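Local coordinates for activator of Hsp90 ATPase homologue 1/2-like C-terminal domain-containing protein (Nitrosomonas europaea, PDB 1XFS) that is of unknown function but belongs to the AHA1 family of the Bet v 1-like clan, whose helix-and-sheet fold commonly encloses a ligand-binding cavity, at residues Val22-Thr30 and Glu79-Ile87; Phe39-Cys49 and Phe59-Lys70. One frame throughout, in Å; residues are numbered along the deposited sequence.

Contact 1 of 2, residues Val22-Thr30 and Glu79-Ile87; sequences VNLVWRGLT and EVTDEKRLI
In this Bet v 1-like fold, helix 22-30 lies against the hairpin formed by strands 70-81 and 85-89, and W26 of the helix packs one face of its indole against the turn. The W26 side chain leaves the helix with CG anti to the backbone N (chi1 -178°), which carries the ring out to the hairpin. Over that face sits the backbone of the turn: E83 N is 3.2 Å from W26 CD2, and the CA of D82 makes a CH-pi contact with the six-membered ring, 4.1 Å from its centroid and 26° off the normal. The methyl CG2 of T30 covers the opposite face near the rim. V80 CG1 meets the ring edge in its plane, 3.8 Å from W26 CZ2, and L86 CB approaches W26 CZ3 obliquely at 3.9 Å. The extended E83 side chain reaches across the first turn of the helix, passing W26 CB with its CG at 3.7 Å and bringing its carboxylate beside N23. There one water donates to both N23 O (2.8 Å) and E83 OE1 (2.9 Å). Where the turn returns to the strand, K84 and R85 both face T81 in a classic beta bulge, T81 O accepting from both backbone N atoms. With no direct hydrogen bond between the segments, the contact rests on enclosure of the indole, while the water provides a polar link at the rim.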
loop_
_atom_site.group_PDB
_atom_site.type_symbol
_atom_site.label_atom_id
_atom_site.label_comp_id
_atom_site.label_asym_id
_atom_site.label_seq_id
_atom_site.Cartn_x
_atom_site.Cartn_y
_atom_site.Cartn_z
ATOM N N VAL A 22 -11.930 -15.716 -18.051
ATOM C CA VAL A 22 -11.283 -14.703 -17.226
ATOM C C VAL A 22 -12.134 -13.469 -16.957
ATOM O O VAL A 22 -12.047 -12.874 -15.878
ATOM C CB VAL A 22 -9.933 -14.256 -17.845
ATOM C CG1 VAL A 22 -10.173 -13.470 -19.137
ATOM C CG2 VAL A 22 -9.150 -13.424 -16.844
ATOM N N ASN A 23 -12.954 -13.076 -17.926
ATOM C CA ASN A 23 -13.800 -11.900 -17.742
ATOM C C ASN A 23 -14.788 -12.127 -16.601
ATOM O O ASN A 23 -15.032 -11.228 -15.795
ATOM C CB ASN A 23 -14.542 -11.556 -19.045
ATOM C CG ASN A 23 -15.533 -12.626 -19.461
ATOM O OD1 ASN A 23 -15.181 -13.793 -19.620
ATOM N ND2 ASN A 23 -16.787 -12.226 -19.645
ATOM N N LEU A 24 -15.344 -13.333 -16.521
ATOM C CA LEU A 24 -16.295 -13.648 -15.459
ATOM C C LEU A 24 -15.613 -13.753 -14.103
ATOM O O LEU A 24 -16.138 -13.273 -13.102
ATOM C CB LEU A 24 -17.028 -14.953 -15.763
ATOM C CG LEU A 24 -18.001 -14.911 -16.936
ATOM C CD1 LEU A 24 -18.671 -16.271 -17.060
ATOM C CD2 LEU A 24 -19.043 -13.819 -16.722
ATOM N N VAL A 25 -14.445 -14.391 -14.072
ATOM C CA VAL A 25 -13.702 -14.538 -12.831
ATOM C C VAL A 25 -13.379 -13.154 -12.284
ATOM O O VAL A 25 -13.517 -12.896 -11.081
ATOM C CB VAL A 25 -12.388 -15.322 -13.048
ATOM C CG1 VAL A 25 -11.568 -15.351 -11.759
ATOM C CG2 VAL A 25 -12.709 -16.744 -13.495
ATOM N N TRP A 26 -12.967 -12.257 -13.170
ATOM C CA TRP A 26 -12.639 -10.906 -12.744
ATOM C C TRP A 26 -13.840 -10.237 -12.096
ATOM O O TRP A 26 -13.696 -9.564 -11.084
ATOM C CB TRP A 26 -12.152 -10.073 -13.927
ATOM C CG TRP A 26 -11.745 -8.681 -13.529
ATOM C CD1 TRP A 26 -12.425 -7.525 -13.772
ATOM C CD2 TRP A 26 -10.554 -8.305 -12.821
ATOM N NE1 TRP A 26 -11.730 -6.445 -13.265
ATOM C CE2 TRP A 26 -10.576 -6.899 -12.678
ATOM C CE3 TRP A 26 -9.466 -9.022 -12.297
ATOM C CZ2 TRP A 26 -9.553 -6.191 -12.033
ATOM C CZ3 TRP A 26 -8.441 -8.313 -11.653
ATOM C CH2 TRP A 26 -8.498 -6.915 -11.531
ATOM N N ARG A 27 -15.025 -10.417 -12.670
ATOM C CA ARG A 27 -16.208 -9.805 -12.083
ATOM C C ARG A 27 -16.474 -10.398 -10.700
ATOM O O ARG A 27 -16.869 -9.688 -9.770
ATOM C CB ARG A 27 -17.425 -9.992 -12.989
ATOM C CG ARG A 27 -17.297 -9.261 -14.318
ATOM C CD ARG A 27 -18.540 -9.443 -15.170
ATOM N NE ARG A 27 -19.722 -8.923 -14.493
ATOM C CZ ARG A 27 -20.955 -8.983 -14.989
ATOM N NH1 ARG A 27 -21.171 -9.542 -16.170
ATOM N NH2 ARG A 27 -21.973 -8.476 -14.303
ATOM N N GLY A 28 -16.245 -11.699 -10.555
ATOM C CA GLY A 28 -16.457 -12.333 -9.266
ATOM C C GLY A 28 -15.536 -11.783 -8.187
ATOM O O GLY A 28 -15.912 -11.691 -7.020
ATOM N N LEU A 29 -14.325 -11.406 -8.578
ATOM C CA LEU A 29 -13.348 -10.872 -7.637
ATOM C C LEU A 29 -13.531 -9.405 -7.295
ATOM O O LEU A 29 -13.022 -8.941 -6.275
ATOM C CB LEU A 29 -11.938 -11.054 -8.202
ATOM C CG LEU A 29 -11.391 -12.478 -8.197
ATOM C CD1 LEU A 29 -10.211 -12.567 -9.144
ATOM C CD2 LEU A 29 -10.988 -12.857 -6.781
ATOM N N THR A 30 -14.274 -8.686 -8.127
ATOM C CA THR A 30 -14.429 -7.250 -7.942
ATOM C C THR A 30 -15.822 -6.666 -7.708
ATOM O O THR A 30 -15.941 -5.493 -7.344
ATOM C CB THR A 30 -13.810 -6.531 -9.141
ATOM O OG1 THR A 30 -14.489 -6.931 -10.339
ATOM C CG2 THR A 30 -12.338 -6.912 -9.271
ATOM N N GLU A 79 -3.314 -2.344 -6.539
ATOM C CA GLU A 79 -3.164 -2.496 -7.975
ATOM C C GLU A 79 -4.429 -3.123 -8.536
ATOM O O GLU A 79 -4.970 -4.073 -7.965
ATOM C CB GLU A 79 -1.958 -3.378 -8.335
ATOM C CG GLU A 79 -1.828 -3.583 -9.850
ATOM C CD GLU A 79 -0.702 -4.515 -10.258
ATOM O OE1 GLU A 79 -0.794 -5.101 -11.357
ATOM O OE2 GLU A 79 0.288 -4.653 -9.504
ATOM N N VAL A 80 -4.894 -2.568 -9.646
ATOM C CA VAL A 80 -6.077 -3.067 -10.326
ATOM C C VAL A 80 -5.731 -3.122 -11.801
ATOM O O VAL A 80 -5.821 -2.119 -12.512
ATOM C CB VAL A 80 -7.297 -2.140 -10.130
ATOM C CG1 VAL A 80 -8.521 -2.740 -10.815
ATOM C CG2 VAL A 80 -7.577 -1.946 -8.639
ATOM N N THR A 81 -5.301 -4.292 -12.256
ATOM C CA THR A 81 -4.948 -4.480 -13.656
ATOM C C THR A 81 -6.030 -5.409 -14.184
ATOM O O THR A 81 -6.018 -6.612 -13.941
ATOM C CB THR A 81 -3.528 -5.080 -13.761
ATOM O OG1 THR A 81 -2.604 -4.205 -13.095
ATOM C CG2 THR A 81 -3.097 -5.211 -15.217
ATOM N N ASP A 82 -6.990 -4.815 -14.887
ATOM C CA ASP A 82 -8.147 -5.543 -15.399
ATOM C C ASP A 82 -7.901 -6.953 -15.947
ATOM O O ASP A 82 -7.063 -7.165 -16.824
ATOM C CB ASP A 82 -8.887 -4.678 -16.432
ATOM C CG ASP A 82 -9.589 -3.475 -15.796
ATOM O OD1 ASP A 82 -9.657 -3.399 -14.546
ATOM O OD2 ASP A 82 -10.072 -2.595 -16.545
ATOM N N GLU A 83 -8.642 -7.904 -15.378
ATOM C CA GLU A 83 -8.600 -9.318 -15.734
ATOM C C GLU A 83 -7.206 -9.929 -15.694
ATOM O O GLU A 83 -6.940 -10.945 -16.327
ATOM C CB GLU A 83 -9.256 -9.518 -17.110
ATOM C CG GLU A 83 -10.704 -9.028 -17.116
ATOM C CD GLU A 83 -11.408 -9.183 -18.447
ATOM O OE1 GLU A 83 -12.502 -8.599 -18.605
ATOM O OE2 GLU A 83 -10.882 -9.891 -19.331
ATOM N N LYS A 84 -6.323 -9.327 -14.902
ATOM C CA LYS A 84 -4.953 -9.804 -14.819
ATOM C C LYS A 84 -4.413 -9.876 -13.401
ATOM O O LYS A 84 -3.970 -10.934 -12.953
ATOM C CB LYS A 84 -4.059 -8.893 -15.669
ATOM C CG LYS A 84 -2.566 -9.137 -15.523
ATOM C CD LYS A 84 -2.175 -10.536 -15.957
ATOM C CE LYS A 84 -0.686 -10.764 -15.743
ATOM N NZ LYS A 84 0.143 -9.736 -16.437
ATOM N N ARG A 85 -4.448 -8.753 -12.692
ATOM C CA ARG A 85 -3.915 -8.732 -11.337
ATOM C C ARG A 85 -4.669 -7.803 -10.393
ATOM O O ARG A 85 -4.971 -6.663 -10.729
ATOM C CB ARG A 85 -2.430 -8.336 -11.369
ATOM C CG ARG A 85 -1.736 -8.485 -10.021
ATOM C CD ARG A 85 -0.290 -8.009 -10.042
ATOM N NE ARG A 85 0.572 -8.829 -10.885
ATOM C CZ ARG A 85 0.880 -8.548 -12.148
ATOM N NH1 ARG A 85 0.396 -7.457 -12.730
ATOM N NH2 ARG A 85 1.680 -9.358 -12.834
ATOM N N LEU A 86 -4.976 -8.317 -9.208
ATOM C CA LEU A 86 -5.666 -7.551 -8.190
ATOM C C LEU A 86 -4.857 -7.673 -6.910
ATOM O O LEU A 86 -4.509 -8.773 -6.490
ATOM C CB LEU A 86 -7.071 -8.105 -7.960
ATOM C CG LEU A 86 -7.951 -7.305 -7.002
ATOM C CD1 LEU A 86 -8.191 -5.899 -7.561
ATOM C CD2 LEU A 86 -9.278 -8.032 -6.832
ATOM N N ILE A 87 -4.538 -6.540 -6.304
ATOM C CA ILE A 87 -3.778 -6.547 -5.063
ATOM C C ILE A 87 -4.448 -5.650 -4.053
ATOM O O ILE A 87 -4.772 -4.503 -4.361
ATOM C CB ILE A 87 -2.331 -6.022 -5.258
ATOM C CG1 ILE A 87 -1.575 -6.891 -6.285
ATOM C CG2 ILE A 87 -1.588 -6.025 -3.910
ATOM C CD1 ILE A 87 -0.113 -6.481 -6.494
HETATM O O HOH W 1 -14.573 -8.599 -16.524
#

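Contact 2 of 2, residues Phe39-Cys49 and Phe59-Lys70; sequences FVPKPWSISDC and FYTVMQDPEGNK
Two side chains, W44 and M63, have CG anti to their own carbonyl carbons (chi1 -74° and -65°), and M63, a selenomethionine, then bends at chi3 (66°) to bring CE to W44 CE3 at 3.6 Å. The same methyl presses tightly on V40 CG1. One face of the W44 indole receives two CH-pi contacts: D65 CB stands 3.5 Å from the centroid of the six-membered ring, and P66 CD lies 3.8 Å from that of the five-membered ring. Strands 45-51 and 58-64 pair antiparallel beside this cluster. S45 and Q64 form a hydrogen-bonded pair, with Q64 N to S45 O at 2.9 Å and S45 N to Q64 O at 3.1 Å. At the corner of the chain, S47 N donates to V62 O at 2.8 Å. K70 NZ donates to S47 OG at 2.7 Å and to Q64 OE1 at 2.8 Å, so one ammonium group ties the edge strand to both arms of the next hairpin. F39 meets F59 obliquely through their CZ atoms. The S45-Q64 bonds thus set the local register, which shifts by a residue at S47, whereas M63 and the start of the type I turn D65-G68 hold the indole by apolar contact.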
loop_
_atom_site.group_PDB
_atom_site.type_symbol
_atom_site.label_atom_id
_atom_site.label_comp_id
_atom_site.label_asym_id
_atom_site.label_seq_id
_atom_site.Cartn_x
_atom_site.Cartn_y
_atom_site.Cartn_z
ATOM N N PHE A 39 -16.696 -15.018 -1.050
ATOM C CA PHE A 39 -15.489 -14.518 -0.390
ATOM C C PHE A 39 -15.124 -15.181 0.934
ATOM O O PHE A 39 -13.947 -15.263 1.284
ATOM C CB PHE A 39 -15.609 -13.002 -0.207
ATOM C CG PHE A 39 -14.303 -12.310 0.040
ATOM C CD1 PHE A 39 -13.297 -12.317 -0.927
ATOM C CD2 PHE A 39 -14.086 -11.623 1.230
ATOM C CE1 PHE A 39 -12.092 -11.646 -0.709
ATOM C CE2 PHE A 39 -12.884 -10.948 1.457
ATOM C CZ PHE A 39 -11.885 -10.958 0.485
ATOM N N VAL A 40 -16.127 -15.643 1.674
ATOM C CA VAL A 40 -15.871 -16.316 2.939
ATOM C C VAL A 40 -16.426 -17.734 2.857
ATOM O O VAL A 40 -17.462 -17.974 2.236
ATOM C CB VAL A 40 -16.522 -15.576 4.140
ATOM C CG1 VAL A 40 -15.873 -14.206 4.308
ATOM C CG2 VAL A 40 -18.022 -15.434 3.928
ATOM N N PRO A 41 -15.722 -18.696 3.461
ATOM C CA PRO A 41 -16.147 -20.097 3.456
ATOM C C PRO A 41 -17.316 -20.339 4.399
ATOM O O PRO A 41 -17.254 -19.981 5.573
ATOM C CB PRO A 41 -14.885 -20.833 3.889
ATOM C CG PRO A 41 -14.257 -19.860 4.842
ATOM C CD PRO A 41 -14.410 -18.546 4.114
ATOM N N LYS A 42 -18.384 -20.932 3.873
ATOM C CA LYS A 42 -19.564 -21.239 4.673
ATOM C C LYS A 42 -19.119 -22.128 5.831
ATOM O O LYS A 42 -18.095 -22.804 5.737
ATOM C CB LYS A 42 -20.607 -21.961 3.824
ATOM C CG LYS A 42 -21.039 -21.189 2.589
ATOM C CD LYS A 42 -22.109 -21.930 1.805
ATOM C CE LYS A 42 -22.565 -21.110 0.608
ATOM N NZ LYS A 42 -23.636 -21.787 -0.171
ATOM N N PRO A 43 -19.900 -22.171 6.924
ATOM C CA PRO A 43 -21.146 -21.434 7.162
ATOM C C PRO A 43 -20.997 -19.926 7.338
ATOM O O PRO A 43 -21.992 -19.217 7.514
ATOM C CB PRO A 43 -21.707 -22.115 8.407
ATOM C CG PRO A 43 -20.471 -22.459 9.165
ATOM C CD PRO A 43 -19.575 -23.021 8.083
ATOM N N TRP A 44 -19.762 -19.432 7.302
ATOM C CA TRP A 44 -19.526 -17.996 7.439
ATOM C C TRP A 44 -20.246 -17.274 6.314
ATOM O O TRP A 44 -20.551 -17.870 5.282
ATOM C CB TRP A 44 -18.032 -17.677 7.353
ATOM C CG TRP A 44 -17.252 -18.043 8.563
ATOM C CD1 TRP A 44 -17.092 -19.290 9.091
ATOM C CD2 TRP A 44 -16.495 -17.154 9.390
ATOM N NE1 TRP A 44 -16.277 -19.234 10.195
ATOM C CE2 TRP A 44 -15.896 -17.934 10.402
ATOM C CE3 TRP A 44 -16.263 -15.771 9.372
ATOM C CZ2 TRP A 44 -15.078 -17.378 11.391
ATOM C CZ3 TRP A 44 -15.450 -15.217 10.356
ATOM C CH2 TRP A 44 -14.866 -16.022 11.352
ATOM N N SER A 45 -20.511 -15.987 6.511
ATOM C CA SER A 45 -21.197 -15.204 5.500
ATOM C C SER A 45 -20.747 -13.750 5.532
ATOM O O SER A 45 -19.992 -13.344 6.418
ATOM C CB SER A 45 -22.710 -15.276 5.717
ATOM O OG SER A 45 -23.058 -14.786 7.004
ATOM N N ILE A 46 -21.207 -12.974 4.557
ATOM C CA ILE A 46 -20.866 -11.557 4.476
ATOM C C ILE A 46 -22.112 -10.712 4.700
ATOM O O ILE A 46 -23.093 -10.829 3.966
ATOM C CB ILE A 46 -20.264 -11.204 3.109
ATOM C CG1 ILE A 46 -18.961 -11.982 2.906
ATOM C CG2 ILE A 46 -20.013 -9.701 3.023
ATOM C CD1 ILE A 46 -18.267 -11.693 1.600
ATOM N N SER A 47 -22.055 -9.854 5.716
ATOM C CA SER A 47 -23.173 -8.986 6.079
ATOM C C SER A 47 -23.157 -7.668 5.316
ATOM O O SER A 47 -24.171 -6.972 5.241
ATOM C CB SER A 47 -23.136 -8.696 7.578
ATOM O OG SER A 47 -23.026 -9.900 8.322
ATOM N N ASP A 48 -22.001 -7.324 4.759
ATOM C CA ASP A 48 -21.867 -6.090 4.003
ATOM C C ASP A 48 -20.557 -6.129 3.226
ATOM O O ASP A 48 -19.586 -6.755 3.647
ATOM C CB ASP A 48 -21.871 -4.885 4.948
ATOM C CG ASP A 48 -22.211 -3.582 4.236
ATOM O OD1 ASP A 48 -22.177 -2.522 4.891
ATOM O OD2 ASP A 48 -22.526 -3.620 3.030
ATOM N N CYS A 49 -20.542 -5.457 2.086
ATOM C CA CYS A 49 -19.354 -5.400 1.249
ATOM C C CYS A 49 -19.396 -4.145 0.393
ATOM O O CYS A 49 -20.347 -3.927 -0.361
ATOM C CB CYS A 49 -19.263 -6.644 0.359
ATOM S SG CYS A 49 -17.828 -6.633 -0.758
ATOM N N PHE A 59 -11.719 -1.304 0.390
ATOM C CA PHE A 59 -12.261 -2.647 0.221
ATOM C C PHE A 59 -12.784 -2.945 1.631
ATOM O O PHE A 59 -12.011 -3.295 2.527
ATOM C CB PHE A 59 -11.157 -3.635 -0.175
ATOM C CG PHE A 59 -11.658 -5.018 -0.486
ATOM C CD1 PHE A 59 -10.768 -6.081 -0.633
ATOM C CD2 PHE A 59 -13.023 -5.267 -0.616
ATOM C CE1 PHE A 59 -11.229 -7.379 -0.900
ATOM C CE2 PHE A 59 -13.498 -6.557 -0.883
ATOM C CZ PHE A 59 -12.597 -7.618 -1.027
ATOM N N TYR A 60 -14.093 -2.765 1.826
ATOM C CA TYR A 60 -14.743 -2.964 3.125
ATOM C C TYR A 60 -15.672 -4.169 3.121
ATOM O O TYR A 60 -16.471 -4.354 2.202
ATOM C CB TYR A 60 -15.554 -1.712 3.495
ATOM C CG TYR A 60 -16.461 -1.842 4.715
ATOM C CD1 TYR A 60 -15.955 -1.741 6.009
ATOM C CD2 TYR A 60 -17.835 -2.044 4.564
ATOM C CE1 TYR A 60 -16.803 -1.835 7.131
ATOM C CE2 TYR A 60 -18.684 -2.144 5.675
ATOM C CZ TYR A 60 -18.161 -2.036 6.953
ATOM O OH TYR A 60 -19.009 -2.135 8.039
ATOM N N THR A 61 -15.566 -4.994 4.153
ATOM C CA THR A 61 -16.424 -6.161 4.253
ATOM C C THR A 61 -16.757 -6.435 5.711
ATOM O O THR A 61 -15.982 -6.108 6.603
ATOM C CB THR A 61 -15.745 -7.414 3.654
ATOM O OG1 THR A 61 -14.529 -7.681 4.362
ATOM C CG2 THR A 61 -15.426 -7.199 2.181
ATOM N N VAL A 62 -17.935 -6.999 5.952
ATOM C CA VAL A 62 -18.333 -7.352 7.306
ATOM C C VAL A 62 -18.577 -8.847 7.290
ATOM O O VAL A 62 -19.497 -9.327 6.630
ATOM C CB VAL A 62 -19.623 -6.642 7.748
ATOM C CG1 VAL A 62 -20.007 -7.112 9.149
ATOM C CG2 VAL A 62 -19.418 -5.136 7.739
HETATM N N MSE A 63 -17.721 -9.576 7.996
HETATM C CA MSE A 63 -17.821 -11.024 8.069
HETATM C C MSE A 63 -18.579 -11.460 9.318
HETATM O O MSE A 63 -18.410 -10.885 10.393
HETATM C CB MSE A 63 -16.421 -11.636 8.087
HETATM C CG MSE A 63 -15.626 -11.403 6.817
HETATM SE SE MSE A 63 -13.786 -11.931 7.029
HETATM C CE MSE A 63 -14.040 -13.831 7.237
ATOM N N GLN A 64 -19.417 -12.478 9.168
ATOM C CA GLN A 64 -20.184 -13.004 10.290
ATOM C C GLN A 64 -19.851 -14.483 10.444
ATOM O O GLN A 64 -19.944 -15.255 9.482
ATOM C CB GLN A 64 -21.683 -12.829 10.045
ATOM C CG GLN A 64 -22.554 -13.233 11.226
ATOM C CD GLN A 64 -24.039 -13.027 10.967
ATOM O OE1 GLN A 64 -24.502 -11.901 10.778
ATOM N NE2 GLN A 64 -24.792 -14.123 10.943
ATOM N N ASP A 65 -19.445 -14.874 11.647
ATOM C CA ASP A 65 -19.101 -16.270 11.899
ATOM C C ASP A 65 -20.358 -17.055 12.265
ATOM O O ASP A 65 -21.429 -16.473 12.430
ATOM C CB ASP A 65 -18.043 -16.391 13.010
ATOM C CG ASP A 65 -18.495 -15.812 14.341
ATOM O OD1 ASP A 65 -19.706 -15.760 14.597
ATOM O OD2 ASP A 65 -17.618 -15.428 15.143
ATOM N N PRO A 66 -20.255 -18.391 12.375
ATOM C CA PRO A 66 -21.441 -19.179 12.722
ATOM C C PRO A 66 -22.017 -18.837 14.089
ATOM O O PRO A 66 -23.180 -19.127 14.371
ATOM C CB PRO A 66 -20.938 -20.621 12.626
ATOM C CG PRO A 66 -19.487 -20.496 12.962
ATOM C CD PRO A 66 -19.079 -19.258 12.205
ATOM N N GLU A 67 -21.205 -18.211 14.932
ATOM C CA GLU A 67 -21.647 -17.829 16.269
ATOM C C GLU A 67 -22.484 -16.549 16.238
ATOM O O GLU A 67 -23.114 -16.185 17.232
ATOM C CB GLU A 67 -20.436 -17.647 17.184
ATOM C CG GLU A 67 -19.758 -18.964 17.551
ATOM C CD GLU A 67 -18.353 -18.772 18.082
ATOM O OE1 GLU A 67 -17.466 -18.387 17.290
ATOM O OE2 GLU A 67 -18.130 -19.006 19.289
ATOM N N GLY A 68 -22.489 -15.876 15.093
ATOM C CA GLY A 68 -23.269 -14.658 14.959
ATOM C C GLY A 68 -22.475 -13.383 15.157
ATOM O O GLY A 68 -23.026 -12.285 15.061
ATOM N N ASN A 69 -21.185 -13.519 15.438
ATOM C CA ASN A 69 -20.329 -12.357 15.648
ATOM C C ASN A 69 -19.976 -11.708 14.316
ATOM O O ASN A 69 -19.695 -12.398 13.335
ATOM C CB ASN A 69 -19.041 -12.763 16.366
ATOM C CG ASN A 69 -19.305 -13.424 17.702
ATOM O OD1 ASN A 69 -19.988 -12.864 18.556
ATOM N ND2 ASN A 69 -18.765 -14.623 17.888
ATOM N N LYS A 70 -19.995 -10.380 14.292
ATOM C CA LYS A 70 -19.672 -9.620 13.089
ATOM C C LYS A 70 -18.285 -9.008 13.218
ATOM O O LYS A 70 -17.931 -8.466 14.267
ATOM C CB LYS A 70 -20.688 -8.496 12.863
ATOM C CG LYS A 70 -22.094 -8.950 12.500
ATOM C CD LYS A 70 -22.942 -7.749 12.103
ATOM C CE LYS A 70 -24.344 -8.156 11.696
ATOM N NZ LYS A 70 -24.332 -9.101 10.555
#

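Both contacts reach the same seven-stranded antiparallel sheet, and their centres are about 22 Å apart on opposite sides of the chain's centre. Their nearest atoms remain about 5 Å from each other, so the two do not touch. The connection runs through strand 70-81, which starts at K70 in contact 2, pairs with strand 58-64, and ends at the 79-87 hairpin of contact 1. F77 on that strand touches both: it packs on L86 of contact 1 and its ring meets that of F59 of contact 2. W38 touches L29 just before the 39-49 segment begins. No ligand or active site is established for this protein, so neither contact can be assigned to one.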